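Local coordinates for long form salivary protein D7L1 (Aedes aegypti, PDB 3DXL) that modulates blood feeding by female mosquitoes, binding and sequestering biogenic amines and eicosanoids of the host response, and also widens blood vessels, at residues Gln151-Phe154 against Glu155-Asn159; Val54-Thr58 against Gly59-Pro63. All blocks are in the same frame, centred on the assembly; numbering follows the deposited sequence. Where two conformers were deposited one is given.

Contact 1: Gln151-Phe154 against Glu155-Asn159; sequences QSYF and EFCEN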
# COMPACT_ATOMS: atom_id res chain seq x y z
N GLN A 151 -0.85 12.59 -3.48
CA GLN A 151 -1.90 12.49 -4.49
C GLN A 151 -2.92 11.41 -4.11
O GLN A 151 -2.57 10.29 -3.80
CB GLN A 151 -1.30 12.19 -5.87
CG GLN A 151 -2.36 12.11 -6.97
CD GLN A 151 -1.78 11.79 -8.33
OE1 GLN A 151 -0.77 11.10 -8.46
NE2 GLN A 151 -2.45 12.29 -9.38
N SER A 152 -4.21 11.76 -4.14
CA SER A 152 -5.25 10.75 -4.00
C SER A 152 -4.98 9.60 -4.97
O SER A 152 -4.77 9.83 -6.16
CB SER A 152 -6.59 11.37 -4.35
OG SER A 152 -7.57 10.36 -4.53
N TYR A 153 -5.01 8.36 -4.48
CA TYR A 153 -4.81 7.24 -5.39
C TYR A 153 -5.94 7.17 -6.42
O TYR A 153 -5.73 6.82 -7.58
CB TYR A 153 -4.64 5.89 -4.67
CG TYR A 153 -3.80 4.94 -5.50
CD1 TYR A 153 -2.45 4.74 -5.21
CD2 TYR A 153 -4.34 4.27 -6.61
CE1 TYR A 153 -1.66 3.91 -5.99
CE2 TYR A 153 -3.57 3.44 -7.39
CZ TYR A 153 -2.23 3.26 -7.08
OH TYR A 153 -1.44 2.44 -7.87
N PHE A 154 -7.16 7.48 -5.98
CA PHE A 154 -8.31 7.50 -6.88
C PHE A 154 -8.08 8.50 -8.02
O PHE A 154 -8.34 8.19 -9.18
CB PHE A 154 -9.60 7.85 -6.12
CG PHE A 154 -10.12 6.74 -5.22
CD1 PHE A 154 -11.46 6.37 -5.31
CD2 PHE A 154 -9.33 6.12 -4.27
CE1 PHE A 154 -11.99 5.39 -4.50
CE2 PHE A 154 -9.87 5.12 -3.43
CZ PHE A 154 -11.20 4.76 -3.55
N GLU A 155 -7.60 9.70 -7.69
CA GLU A 155 -7.31 10.70 -8.71
C GLU A 155 -6.23 10.26 -9.67
O GLU A 155 -6.32 10.52 -10.86
CB GLU A 155 -6.98 12.04 -8.07
CG GLU A 155 -8.19 12.64 -7.40
CD GLU A 155 -7.94 14.01 -6.84
OE1 GLU A 155 -6.86 14.59 -7.07
OE2 GLU A 155 -8.87 14.52 -6.18
N PHE A 156 -5.19 9.60 -9.15
CA PHE A 156 -4.16 9.03 -10.02
C PHE A 156 -4.79 8.14 -11.10
O PHE A 156 -4.48 8.29 -12.28
CB PHE A 156 -3.11 8.27 -9.19
CG PHE A 156 -2.34 7.24 -9.99
CD1 PHE A 156 -1.40 7.63 -10.95
CD2 PHE A 156 -2.58 5.89 -9.81
CE1 PHE A 156 -0.73 6.68 -11.71
CE2 PHE A 156 -1.89 4.93 -10.56
CZ PHE A 156 -0.97 5.33 -11.51
N CYS A 157 -5.66 7.23 -10.69
CA CYS A 157 -6.30 6.32 -11.63
C CYS A 157 -7.24 7.07 -12.58
O CYS A 157 -7.21 6.86 -13.80
CB CYS A 157 -7.07 5.23 -10.89
SG CYS A 157 -6.02 4.12 -9.91
N GLU A 158 -8.05 7.96 -12.01
CA GLU A 158 -8.98 8.76 -12.82
C GLU A 158 -8.24 9.50 -13.92
O GLU A 158 -8.70 9.56 -15.06
CB GLU A 158 -9.67 9.79 -11.95
CG GLU A 158 -10.71 9.24 -11.02
CD GLU A 158 -11.32 10.32 -10.15
OE1 GLU A 158 -10.74 11.41 -10.03
OE2 GLU A 158 -12.39 10.07 -9.57
N ASN A 159 -7.08 10.08 -13.58
CA ASN A 159 -6.35 10.89 -14.54
C ASN A 159 -5.73 10.04 -15.65
O ASN A 159 -5.58 10.52 -16.77
CB ASN A 159 -5.29 11.73 -13.84
CG ASN A 159 -5.89 12.80 -12.96
OD1 ASN A 159 -7.09 13.09 -13.01
ND2 ASN A 159 -5.05 13.42 -12.14
O HOH W 1 -2.27 12.04 -12.29
O HOH W 2 -4.52 14.39 -8.68
O HOH W 3 -4.96 14.38 -4.93
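Ser152 caps the N-terminus of helix 153-161, part of the all-helical odorant-binding (PBP/GOBP) fold, by taking the backbone N-H of Glu155 on its hydroxyl. The bond is long, 3.2 Å from Glu155 N to Ser152 OG, but nearly straight at 167°. Serine suits an N-cap because its short side chain reaches forward into the first turn, to an N-H that has no carbonyl four residues back within the helix to accept it. The same oxygen is hydrogen-bonded to Glu268, a noradrenaline-binding residue of helix 257-271. Glu155 lays its extended chain past the cap, with CG 3.7 Å from Ser152 CB, and its OE1 accepts from two waters, one leading to Ser152 N and the other to Gln151 NE2. Its negative carboxylate probably gains from the partial positive charge of the helix's N-terminal end.

Gln151 stretches out straight and crosses Phe156 at about a right angle, its amide lying against CA and CB of that residue. The backbone N of Gln148 takes OE1 and so fixes the amide's rotation, while NE2 also shares a water with Asn159 ND2, the OD1 of Asn159 accepting from Arg169.

Tyr153 and Phe156 both carry CG anti to the backbone N (chi1 -152° and 158°), which sends the rings off the helix side by side, pointing the same way. Phe156 turns its edge to the tyrosine's face in a T-shaped stack. Aromatic residues suit this flank, largely buried beside the sulfur of Cys157, which is disulfide-bonded to Cys192 while neighbouring Glu158, a noradrenaline ligand, pairs with Arg176. Phe156 CD2 lies over one face of the Tyr153 ring, offset toward the rim, 3.6 Å from Tyr153 CE2.

Contact 2: Val54-Thr58 against Gly59-Pro63; sequences VLVRT and GLYDP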
# COMPACT_ATOMS: atom_id res chain seq x y z
N VAL A 54 8.08 -4.49 8.02
CA VAL A 54 8.69 -4.06 6.78
C VAL A 54 9.38 -5.23 6.08
O VAL A 54 9.26 -5.41 4.87
CB VAL A 54 9.70 -2.91 7.03
CG1 VAL A 54 10.48 -2.57 5.77
CG2 VAL A 54 9.00 -1.67 7.57
N LEU A 55 10.10 -6.04 6.85
CA LEU A 55 10.80 -7.19 6.28
C LEU A 55 9.84 -8.21 5.67
O LEU A 55 10.15 -8.81 4.63
CB LEU A 55 11.68 -7.85 7.35
CG LEU A 55 12.86 -6.98 7.81
CD1 LEU A 55 13.44 -7.49 9.12
CD2 LEU A 55 13.95 -6.87 6.74
N VAL A 56 8.69 -8.41 6.30
CA VAL A 56 7.69 -9.34 5.78
C VAL A 56 7.03 -8.80 4.51
O VAL A 56 6.91 -9.52 3.52
CB VAL A 56 6.65 -9.70 6.86
CG1 VAL A 56 5.48 -10.47 6.26
CG2 VAL A 56 7.32 -10.51 7.95
N ARG A 57 6.64 -7.53 4.52
CA ARG A 57 5.98 -6.97 3.33
C ARG A 57 6.91 -6.88 2.12
O ARG A 57 6.48 -7.00 0.98
CB ARG A 57 5.34 -5.61 3.64
CG ARG A 57 4.04 -5.71 4.43
CD ARG A 57 3.31 -4.38 4.44
NE ARG A 57 1.94 -4.52 4.94
CZ ARG A 57 0.85 -4.65 4.19
NH1 ARG A 57 0.92 -4.62 2.86
NH2 ARG A 57 -0.33 -4.78 4.76
N THR A 58 8.21 -6.71 2.37
CA THR A 58 9.17 -6.64 1.26
C THR A 58 9.59 -8.02 0.80
O THR A 58 10.07 -8.18 -0.32
CB THR A 58 10.43 -5.85 1.61
OG1 THR A 58 11.05 -6.42 2.77
CG2 THR A 58 10.10 -4.40 1.84
N GLY A 59 9.39 -9.02 1.65
CA GLY A 59 9.79 -10.39 1.33
C GLY A 59 11.21 -10.74 1.76
O GLY A 59 11.70 -11.82 1.46
N LEU A 60 11.86 -9.83 2.49
CA LEU A 60 13.20 -10.10 3.03
C LEU A 60 13.16 -11.13 4.13
O LEU A 60 14.14 -11.87 4.33
CB LEU A 60 13.85 -8.82 3.53
CG LEU A 60 14.43 -7.89 2.48
CD1 LEU A 60 14.66 -6.52 3.05
CD2 LEU A 60 15.74 -8.46 1.92
N TYR A 61 12.07 -11.15 4.89
CA TYR A 61 11.81 -12.23 5.84
C TYR A 61 10.58 -12.98 5.39
O TYR A 61 9.51 -12.39 5.18
CB TYR A 61 11.69 -11.75 7.30
CG TYR A 61 11.43 -12.90 8.26
CD1 TYR A 61 12.45 -13.79 8.61
CD2 TYR A 61 10.15 -13.13 8.77
CE1 TYR A 61 12.21 -14.85 9.46
CE2 TYR A 61 9.89 -14.19 9.62
CZ TYR A 61 10.93 -15.05 9.96
OH TYR A 61 10.66 -16.09 10.80
N ASP A 62 10.75 -14.29 5.24
CA ASP A 62 9.68 -15.18 4.83
C ASP A 62 9.17 -15.91 6.07
O ASP A 62 9.85 -16.81 6.57
CB ASP A 62 10.22 -16.15 3.77
CG ASP A 62 9.17 -17.10 3.23
OD1 ASP A 62 8.15 -17.32 3.92
OD2 ASP A 62 9.39 -17.63 2.13
N PRO A 63 7.99 -15.52 6.58
CA PRO A 63 7.46 -16.08 7.82
C PRO A 63 7.03 -17.54 7.69
O PRO A 63 6.92 -18.22 8.71
CB PRO A 63 6.25 -15.18 8.12
CG PRO A 63 5.83 -14.67 6.80
CD PRO A 63 7.09 -14.50 6.00
O HOH W 4 7.45 -12.16 3.35
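With chi1 at 56°, Thr58 holds OG1 between its own backbone N and carbonyl carbon, close to Val54 O and Leu55 O of the last turn of helix 45-58, and Leu60 CD1 packs against this oxygen at 3.6 Å. Threonine serves here by offering a hydroxyl at the helix end; OG1 is hydrogen-bonded to a glycerol, probably from the crystallisation liquor. The helix ends at Gly59, whose phi of 90° would jam a side chain against the carbonyl oxygen of Thr58, and its N-H makes weak bonds to Leu55 O and Val56 O. Tyr61 N then returns to Leu55 O at 3.0 Å, in a straight bond that reaches the oxygen from above its carbonyl plane.

Apolar side chains pack across the turn, as suits the buried Leu55 and Leu60. Leu55 CD2 lies 3.8 Å from Leu60 CB, the two branched chains meeting at a slant, while Leu55 CB rests on Tyr61 CB. Val56 CG2 lies in plane at the edge of the Tyr61 ring, 3.9 Å from Tyr61 CD2; the other methyl of Val56, CG1, approaches Pro63 CG. A water donates to both Val56 O and Tyr61 O, bridging helix and strand.

Strand 61-62 pairs antiparallel with strand 67-68, where Phe68 meets Tyr61 edge-to-face, and the tyrosine hydroxyl bonds to Thr102 O. Leu55 packs on helix 106-119, Leu60 on helix 71-79, and Thr58 on helix 6-20.

Contact 2 comes first along the chain, at the C-terminal end of helix 45-58 and its exit into strand 61-62; contact 1 follows much later, at the start of helix 153-161. Their centres are about 28 Å apart, on opposite sides of the chain's centre, and their nearest atoms stay about 13 Å from each other. They share no helix or sheet, and each belongs to a different one of the protein's two odorant-binding-type regions. This separation matches the protein's division of labour, in which lipids bind the N-terminal pocket and biogenic amines the C-terminal one, independently. Residues 151-159 include noradrenaline-binding Glu158, whereas residues 54-63 approach leukotriene-binding Trp37 to about 8 Å between side chains at Thr58.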